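Local coordinates for inosine-uridine preferring nucleoside hydrolase (Gardnerella vaginalis 315-A, PDB 6BA1), which belongs to the nucleoside hydrolase family of alpha/beta enzymes and carries a calcium ion at the C-terminal edge of its central, mainly parallel sheet, at residues Y39-L43 with S77-L81; K123-P129 with I150-M156; T209-R213 with A224-D228. All coordinates share one frame; numbering follows the deposited sequence.

Contact 1. Residues Y39-L43 with S77-L81; sequences YGNVL and SFEVL
Y39 turns the edge of its ring onto the face of F78, and the overlap is almost central: CD1 of Y39 stands 3.5 Å above the plane of the F78 ring, over its middle. The two rings make an edge-to-face pair with centroids 4.8 Å apart and planes inclined at 60°. Both torsions serve this meeting. In Y39 the ring lies between the backbone N and the carbonyl carbon (chi1 63°), which swings its edge onto F78, while the backbone already holds CB beside it; CB makes an off-centre CH-pi contact 4.2 Å from the F78 centroid. In F78, CG is anti to the backbone N (chi1 167°), and the ring reaches across to the other loop. Its far end meets main chain, with F78 CZ 3.4 Å from G40 N. The polar end of Y39 is held separately, by a hydrogen bond between its OH and T134 OG1, so the tyrosine is fixed at the tip as well as along its ring.

V80 extends the apolar patch. Its CG2 rests against the turn at L43 N (3.4 Å) and against V42 CA (3.7 Å), while CG1 approaches N41 O. L43 runs obliquely past this valine, CG to V80 CG2 3.9 Å, and its CD2 leans on the carbonyl O of F78. No hydrogen bond joins the two loops. On the other side of the turn, N41 points away from F78 and V80: its N bonds to D12 OD2, and its side chain lies about 3 Å from the calcium ion. The contact thus joins two loops that follow the neighbouring parallel strands 31-37 and 64-67, packing aromatic and aliphatic groups behind the calcium site at the C-terminal sheet edge, as in the nucleoside hydrolase fold.

Contact 2. Residues K123-P129 with I150-M156; sequences KDLVYVP and IGKIVLM
Rotation about the first side-chain bond puts K152 CG between its backbone N and carbonyl carbon (chi1 62°), whereas V126 CG1 stands anti to its own N (chi1 -178°). The parallel bridge between these residues sets both side chains on one face of the sheet, and the torsions bring K152 CG to 3.9 Å from V126 CG1; the extended lysine chain continues to the carbonyl O of A255. Y127 and I153 pair likewise on the other face, where I153 CG2 meets the edge of the phenol ring at CD2 (4.0 Å). I150 joins them, its CD1 3.9 Å from Y127 CB.

These are neighbouring parallel strands of the central sheet, linked through helices 134-142 and 146-149 as a beta-alpha-beta crossover. Y127 N bonds to K152 O at 3.1 Å, and V154 N to Y127 O and M156 N to P129 O continue the ladder; K152 N to L125 O is weak. Toward the C-terminal end the P129 ring crosses L155 obliquely, P129 CG 3.7 Å from L155 CB. Helix 110-121 packs on L125, Y127 and I150, helix 247-256 on V128 and M156, and the Y127 hydroxyl bonds to D10 OD1.

Contact 3. Residues T209-R213 with A224-D228; sequences TKQWR and ADMTD
A salt-bridge network of R213, D225 and D228 spans the antiparallel pair of helices 206-213 and 218-237, whose short segments run at 159° to each other with axes 9.3 Å apart at their closest. R213 bridges both acids. Its chain is extended from CG to NE (chi2 -167°), which carries the guanidinium across to the acids of the second helix, one turn apart. Each acid is met at the edge of the group. R213 NH1 donates to D225 OD1 at 2.7 Å in a fairly straight bond (162°), and R213 NH2 donates to D228 OD2 at 2.7 Å; a further bond from NH2 to D225 OD1 is weak. Both oxygens lie close to the guanidinium plane, yet each is approached from above its own carboxylate plane, so the flat groups are well tilted against each other. One face of the guanidinium rests on A224, with CB 3.6 Å above the plane and over its centre.

D228 is shared. While OD2 takes the arginine, OD1 accepts the hydroxyl of T209 at 2.7 Å through the lone pair on the side of the other oxygen. Two positions one turn apart on the first helix thus hold both oxygens, which should fix the rotation of the carboxylate.

Inward, the contact turns apolar. W212 CB lies 4.3 Å from A224 CB, and T227 OG1, bonded to L223 O, sits near the edge of the indole at CZ3. W212 also packs on helices 15-25 and 302-319. Buried alanine and tryptophan beside a partly exposed salt-bridge network fit a short helical hairpin with one apolar side.

Overall arrangement
Three levels of one alpha/beta fold show how chemistry follows place. Contact 2 is core: two adjacent strands share backbone hydrogen bonds, and most touching residues are buried. Contact 1 lies at the sheet's C-terminal edge and is apolar and aromatic instead of hydrogen-bonded. Contact 3, partly buried and farthest from the chain's centre, relies on a partly exposed salt-bridge network. Contact 2 lies within the sheet and contact 1 in loops that follow two of its other strands; their centres are about 24 Å apart, and both approach the calcium ion, at N41 and M156. Contact 3 joins helices alone; its nearest atoms are about 14 Å from those of contact 2.

Contact 1. Residues Y39-L43 with S77-L81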
loop_
_atom_site.group_PDB
_atom_site.type_symbol
_atom_site.label_atom_id
_atom_site.label_comp_id
_atom_site.label_asym_id
_atom_site.label_seq_id
_atom_site.Cartn_x
_atom_site.Cartn_y
_atom_site.Cartn_z
ATOM N N TYR A 39 -1.290 24.220 11.655
ATOM C CA TYR A 39 0.130 24.384 12.000
ATOM C C TYR A 39 0.977 23.343 11.271
ATOM O O TYR A 39 0.443 22.370 10.737
ATOM C CB TYR A 39 0.309 24.220 13.515
ATOM C CG TYR A 39 -0.067 22.829 14.002
ATOM C CD1 TYR A 39 0.902 21.839 14.163
ATOM C CD2 TYR A 39 -1.399 22.498 14.261
ATOM C CE1 TYR A 39 0.557 20.572 14.587
ATOM C CE2 TYR A 39 -1.754 21.227 14.685
ATOM C CZ TYR A 39 -0.772 20.268 14.846
ATOM O OH TYR A 39 -1.103 19.002 15.251
ATOM N N GLY A 40 2.295 23.536 11.268
ATOM C CA GLY A 40 3.219 22.546 10.695
ATOM C C GLY A 40 4.339 23.208 9.929
ATOM O O GLY A 40 5.450 23.367 10.450
ATOM N N ASN A 41 4.051 23.572 8.681
ATOM C CA ASN A 41 4.983 24.334 7.841
ATOM C C ASN A 41 5.393 25.617 8.569
ATOM O O ASN A 41 6.546 26.046 8.511
ATOM C CB ASN A 41 4.353 24.706 6.483
ATOM C CG ASN A 41 4.105 23.499 5.579
ATOM O OD1 ASN A 41 4.526 22.386 5.873
ATOM N ND2 ASN A 41 3.424 23.726 4.461
ATOM N N VAL A 42 4.425 26.215 9.259
ATOM C CA VAL A 42 4.644 27.404 10.045
ATOM C C VAL A 42 3.670 27.422 11.231
ATOM O O VAL A 42 2.652 26.713 11.208
ATOM C CB VAL A 42 4.488 28.647 9.135
ATOM C CG1 VAL A 42 3.025 28.878 8.766
ATOM C CG2 VAL A 42 5.147 29.881 9.761
ATOM N N LEU A 43 4.007 28.206 12.268
ATOM C CA LEU A 43 3.145 28.393 13.451
ATOM C C LEU A 43 1.714 28.761 13.042
ATOM O O LEU A 43 1.510 29.463 12.049
ATOM C CB LEU A 43 3.717 29.493 14.352
ATOM C CG LEU A 43 5.016 29.139 15.101
ATOM C CD1 LEU A 43 5.906 30.369 15.260
ATOM C CD2 LEU A 43 4.733 28.486 16.454
ATOM N N SER A 77 2.288 21.523 23.182
ATOM C CA SER A 77 2.802 22.657 22.428
ATOM C C SER A 77 3.121 22.292 20.975
ATOM O O SER A 77 2.816 21.185 20.518
ATOM C CB SER A 77 4.063 23.198 23.120
ATOM O OG SER A 77 5.216 22.434 22.801
ATOM N N PHE A 78 3.704 23.252 20.252
ATOM C CA PHE A 78 4.230 23.010 18.914
ATOM C C PHE A 78 5.272 24.070 18.531
ATOM O O PHE A 78 5.034 25.267 18.697
ATOM C CB PHE A 78 3.105 22.986 17.880
ATOM C CG PHE A 78 3.598 23.060 16.460
ATOM C CD1 PHE A 78 3.572 24.266 15.754
ATOM C CD2 PHE A 78 4.129 21.938 15.831
ATOM C CE1 PHE A 78 4.041 24.344 14.457
ATOM C CE2 PHE A 78 4.598 22.001 14.533
ATOM C CZ PHE A 78 4.558 23.213 13.844
ATOM N N GLU A 79 6.410 23.611 18.009
ATOM C CA GLU A 79 7.429 24.475 17.416
ATOM C C GLU A 79 7.589 24.073 15.954
ATOM O O GLU A 79 7.400 22.905 15.596
ATOM C CB GLU A 79 8.772 24.280 18.130
ATOM C CG GLU A 79 8.713 24.344 19.655
ATOM C CD GLU A 79 9.783 23.471 20.318
ATOM O OE1 GLU A 79 9.829 22.260 19.991
ATOM O OE2 GLU A 79 10.569 23.983 21.161
ATOM N N VAL A 80 7.948 25.041 15.111
ATOM C CA VAL A 80 8.264 24.753 13.707
ATOM C C VAL A 80 9.624 24.058 13.678
ATOM O O VAL A 80 10.584 24.551 14.275
ATOM C CB VAL A 80 8.321 26.048 12.860
ATOM C CG1 VAL A 80 8.822 25.766 11.443
ATOM C CG2 VAL A 80 6.952 26.700 12.809
ATOM N N LEU A 81 9.702 22.921 12.995
ATOM C CA LEU A 81 10.966 22.187 12.835
ATOM C C LEU A 81 11.875 22.976 11.880
ATOM O O LEU A 81 11.371 23.606 10.940
ATOM C CB LEU A 81 10.740 20.777 12.278
ATOM C CG LEU A 81 9.773 19.835 12.988
ATOM C CD1 LEU A 81 9.483 18.603 12.145
ATOM C CD2 LEU A 81 10.356 19.502 14.345
#

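Contact 2. Residues K123-P129 with I150-M156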
loop_
_atom_site.group_PDB
_atom_site.type_symbol
_atom_site.label_atom_id
_atom_site.label_comp_id
_atom_site.label_asym_id
_atom_site.label_seq_id
_atom_site.Cartn_x
_atom_site.Cartn_y
_atom_site.Cartn_z
ATOM N N LYS A 123 -24.249 18.273 1.563
ATOM C CA LYS A 123 -23.537 17.523 0.531
ATOM C C LYS A 123 -22.956 18.375 -0.609
ATOM O O LYS A 123 -22.274 17.839 -1.486
ATOM C CB LYS A 123 -24.419 16.388 -0.010
ATOM C CG LYS A 123 -24.666 15.303 1.036
ATOM C CD LYS A 123 -24.467 13.884 0.530
ATOM C CE LYS A 123 -24.149 12.946 1.683
ATOM N NZ LYS A 123 -24.475 11.535 1.359
ATOM N N ASP A 124 -23.207 19.685 -0.602
ATOM C CA ASP A 124 -22.502 20.610 -1.496
ATOM C C ASP A 124 -21.136 21.030 -0.936
ATOM O O ASP A 124 -20.328 21.598 -1.676
ATOM C CB ASP A 124 -23.357 21.857 -1.783
ATOM C CG ASP A 124 -24.669 21.532 -2.494
ATOM O OD1 ASP A 124 -24.760 20.471 -3.154
ATOM O OD2 ASP A 124 -25.615 22.353 -2.396
ATOM N N LEU A 125 -20.880 20.761 0.351
ATOM C CA LEU A 125 -19.609 21.134 0.993
ATOM C C LEU A 125 -18.479 20.151 0.694
ATOM O O LEU A 125 -18.673 18.940 0.741
ATOM C CB LEU A 125 -19.768 21.260 2.515
ATOM C CG LEU A 125 -18.523 21.705 3.302
ATOM C CD1 LEU A 125 -18.144 23.134 2.976
ATOM C CD2 LEU A 125 -18.752 21.534 4.793
ATOM N N VAL A 126 -17.297 20.702 0.426
ATOM C CA VAL A 126 -16.088 19.936 0.159
ATOM C C VAL A 126 -14.957 20.496 1.024
ATOM O O VAL A 126 -14.577 21.645 0.857
ATOM C CB VAL A 126 -15.694 20.019 -1.336
ATOM C CG1 VAL A 126 -14.448 19.169 -1.616
ATOM C CG2 VAL A 126 -16.862 19.604 -2.226
ATOM N N TYR A 127 -14.436 19.691 1.946
ATOM C CA TYR A 127 -13.377 20.115 2.873
ATOM C C TYR A 127 -12.050 19.503 2.432
ATOM O O TYR A 127 -11.949 18.302 2.332
ATOM C CB TYR A 127 -13.765 19.693 4.294
ATOM C CG TYR A 127 -12.717 19.910 5.367
ATOM C CD1 TYR A 127 -12.535 21.146 5.976
ATOM C CD2 TYR A 127 -11.941 18.851 5.811
ATOM C CE1 TYR A 127 -11.586 21.327 6.982
ATOM C CE2 TYR A 127 -10.995 19.011 6.809
ATOM C CZ TYR A 127 -10.815 20.244 7.394
ATOM O OH TYR A 127 -9.865 20.350 8.388
ATOM N N VAL A 128 -11.046 20.334 2.174
ATOM C CA VAL A 128 -9.788 19.910 1.544
ATOM C C VAL A 128 -8.606 20.322 2.422
ATOM O O VAL A 128 -8.012 21.370 2.210
ATOM C CB VAL A 128 -9.664 20.516 0.130
ATOM C CG1 VAL A 128 -8.303 20.224 -0.504
ATOM C CG2 VAL A 128 -10.795 20.002 -0.748
ATOM N N PRO A 129 -8.270 19.496 3.423
ATOM C CA PRO A 129 -7.195 19.794 4.368
ATOM C C PRO A 129 -5.830 19.367 3.883
ATOM O O PRO A 129 -5.611 18.189 3.682
ATOM C CB PRO A 129 -7.594 18.978 5.596
ATOM C CG PRO A 129 -8.298 17.809 5.021
ATOM C CD PRO A 129 -8.999 18.275 3.797
ATOM N N ILE A 150 -21.618 15.610 5.495
ATOM C CA ILE A 150 -20.651 16.279 4.598
ATOM C C ILE A 150 -20.598 15.628 3.207
ATOM O O ILE A 150 -20.796 14.415 3.066
ATOM C CB ILE A 150 -19.229 16.361 5.216
ATOM C CG1 ILE A 150 -18.361 17.390 4.472
ATOM C CG2 ILE A 150 -18.544 15.006 5.239
ATOM C CD1 ILE A 150 -17.077 17.754 5.188
ATOM N N GLY A 151 -20.340 16.457 2.194
ATOM C CA GLY A 151 -20.260 16.012 0.807
ATOM C C GLY A 151 -19.061 15.129 0.562
ATOM O O GLY A 151 -19.227 13.962 0.243
ATOM N N LYS A 152 -17.868 15.700 0.696
ATOM C CA LYS A 152 -16.626 14.938 0.632
ATOM C C LYS A 152 -15.423 15.655 1.246
ATOM O O LYS A 152 -15.321 16.855 1.186
ATOM C CB LYS A 152 -16.299 14.519 -0.813
ATOM C CG LYS A 152 -16.071 15.642 -1.803
ATOM C CD LYS A 152 -15.698 15.070 -3.161
ATOM C CE LYS A 152 -15.269 16.127 -4.161
ATOM N NZ LYS A 152 -14.460 15.507 -5.258
ATOM N N ILE A 153 -14.527 14.875 1.838
ATOM C CA ILE A 153 -13.230 15.342 2.306
ATOM C C ILE A 153 -12.176 14.839 1.322
ATOM O O ILE A 153 -12.279 13.718 0.846
ATOM C CB ILE A 153 -12.936 14.831 3.734
ATOM C CG1 ILE A 153 -13.971 15.386 4.717
ATOM C CG2 ILE A 153 -11.524 15.210 4.164
ATOM C CD1 ILE A 153 -14.045 14.666 6.033
ATOM N N VAL A 154 -11.187 15.665 1.001
ATOM C CA VAL A 154 -10.132 15.310 0.044
ATOM C C VAL A 154 -8.806 15.874 0.537
ATOM O O VAL A 154 -8.436 16.981 0.187
ATOM C CB VAL A 154 -10.441 15.832 -1.389
ATOM C CG1 VAL A 154 -9.335 15.445 -2.364
ATOM C CG2 VAL A 154 -11.791 15.332 -1.880
ATOM N N LEU A 155 -8.095 15.104 1.353
ATOM C CA LEU A 155 -6.870 15.584 2.005
ATOM C C LEU A 155 -5.621 15.373 1.169
ATOM O O LEU A 155 -5.625 14.582 0.228
ATOM C CB LEU A 155 -6.691 14.899 3.363
ATOM C CG LEU A 155 -6.264 13.424 3.359
ATOM C CD1 LEU A 155 -4.770 13.263 3.630
ATOM C CD2 LEU A 155 -7.059 12.614 4.367
ATOM N N MET A 156 -4.567 16.101 1.525
ATOM C CA MET A 156 -3.209 15.823 1.064
ATOM C C MET A 156 -2.425 15.385 2.285
ATOM O O MET A 156 -2.374 16.092 3.290
ATOM C CB MET A 156 -2.576 17.041 0.367
ATOM C CG MET A 156 -1.097 17.326 0.664
ATOM S SD MET A 156 0.070 15.959 0.454
ATOM C CE MET A 156 1.496 16.590 1.357
#

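Contact 3. Residues T209-R213 with A224-D228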
loop_
_atom_site.group_PDB
_atom_site.type_symbol
_atom_site.label_atom_id
_atom_site.label_comp_id
_atom_site.label_asym_id
_atom_site.label_seq_id
_atom_site.Cartn_x
_atom_site.Cartn_y
_atom_site.Cartn_z
ATOM N N THR A 209 7.607 28.880 -13.517
ATOM C CA THR A 209 7.545 30.110 -12.701
ATOM C C THR A 209 7.938 31.362 -13.500
ATOM O O THR A 209 7.466 32.464 -13.199
ATOM C CB THR A 209 8.402 30.022 -11.421
ATOM O OG1 THR A 209 9.792 29.976 -11.758
ATOM C CG2 THR A 209 8.034 28.783 -10.597
ATOM N N LYS A 210 8.801 31.193 -14.510
ATOM C CA LYS A 210 9.132 32.268 -15.454
ATOM C C LYS A 210 7.913 32.737 -16.260
ATOM O O LYS A 210 7.873 33.895 -16.680
ATOM C CB LYS A 210 10.249 31.847 -16.413
ATOM N N GLN A 211 6.936 31.850 -16.476
ATOM C CA GLN A 211 5.667 32.211 -17.136
ATOM C C GLN A 211 4.814 33.153 -16.285
ATOM O O GLN A 211 4.141 34.040 -16.822
ATOM C CB GLN A 211 4.837 30.969 -17.479
ATOM C CG GLN A 211 5.476 30.033 -18.498
ATOM C CD GLN A 211 4.699 28.744 -18.677
ATOM O OE1 GLN A 211 3.470 28.725 -18.586
ATOM N NE2 GLN A 211 5.412 27.657 -18.926
ATOM N N TRP A 212 4.827 32.941 -14.967
ATOM C CA TRP A 212 4.131 33.834 -14.033
ATOM C C TRP A 212 4.767 35.228 -13.953
ATOM O O TRP A 212 4.053 36.225 -13.796
ATOM C CB TRP A 212 4.057 33.213 -12.632
ATOM C CG TRP A 212 3.170 31.992 -12.525
ATOM C CD1 TRP A 212 2.143 31.632 -13.356
ATOM C CD2 TRP A 212 3.220 30.995 -11.500
ATOM N NE1 TRP A 212 1.579 30.460 -12.927
ATOM C CE2 TRP A 212 2.213 30.052 -11.785
ATOM C CE3 TRP A 212 4.034 30.800 -10.372
ATOM C CZ2 TRP A 212 1.988 28.926 -10.974
ATOM C CZ3 TRP A 212 3.801 29.682 -9.563
ATOM C CH2 TRP A 212 2.793 28.760 -9.878
ATOM N N ARG A 213 6.097 35.293 -14.053
ATOM C CA ARG A 213 6.810 36.576 -14.130
ATOM C C ARG A 213 6.439 37.373 -15.379
ATOM O O ARG A 213 6.344 38.603 -15.314
ATOM C CB ARG A 213 8.323 36.364 -14.108
ATOM C CG ARG A 213 8.845 35.834 -12.793
ATOM C CD ARG A 213 10.357 35.940 -12.727
ATOM N NE ARG A 213 10.871 35.087 -11.660
ATOM C CZ ARG A 213 10.794 35.346 -10.357
ATOM N NH1 ARG A 213 10.219 36.460 -9.905
ATOM N NH2 ARG A 213 11.301 34.475 -9.491
ATOM N N ALA A 224 5.816 33.555 -8.288
ATOM C CA ALA A 224 7.105 33.191 -8.889
ATOM C C ALA A 224 8.240 33.263 -7.869
ATOM O O ALA A 224 8.956 32.280 -7.673
ATOM C CB ALA A 224 7.406 34.085 -10.088
ATOM N N ASP A 225 8.392 34.425 -7.224
ATOM C CA ASP A 225 9.394 34.623 -6.152
ATOM C C ASP A 225 9.272 33.566 -5.050
ATOM O O ASP A 225 10.276 33.052 -4.557
ATOM C CB ASP A 225 9.253 36.023 -5.511
ATOM C CG ASP A 225 9.765 37.159 -6.394
ATOM O OD1 ASP A 225 10.630 36.930 -7.265
ATOM O OD2 ASP A 225 9.294 38.303 -6.189
ATOM N N MET A 226 8.032 33.254 -4.683
ATOM C CA MET A 226 7.731 32.327 -3.601
ATOM C C MET A 226 8.159 30.898 -3.913
ATOM O O MET A 226 8.913 30.293 -3.151
ATOM C CB MET A 226 6.232 32.349 -3.334
ATOM C CG MET A 226 5.793 31.508 -2.150
ATOM S SD MET A 226 4.146 30.866 -2.411
ATOM C CE MET A 226 3.584 30.917 -0.722
ATOM N N THR A 227 7.661 30.360 -5.024
ATOM C CA THR A 227 7.950 28.979 -5.415
ATOM C C THR A 227 9.409 28.771 -5.859
ATOM O O THR A 227 9.901 27.645 -5.841
ATOM C CB THR A 227 6.989 28.491 -6.521
ATOM O OG1 THR A 227 7.047 29.376 -7.640
ATOM C CG2 THR A 227 5.561 28.449 -6.010
ATOM N N ASP A 228 10.094 29.849 -6.252
ATOM C CA ASP A 228 11.535 29.786 -6.548
ATOM C C ASP A 228 12.387 29.593 -5.288
ATOM O O ASP A 228 13.439 28.965 -5.359
ATOM C CB ASP A 228 11.994 31.021 -7.345
ATOM C CG ASP A 228 11.531 30.996 -8.807
ATOM O OD1 ASP A 228 10.733 30.101 -9.189
ATOM O OD2 ASP A 228 11.960 31.877 -9.578
#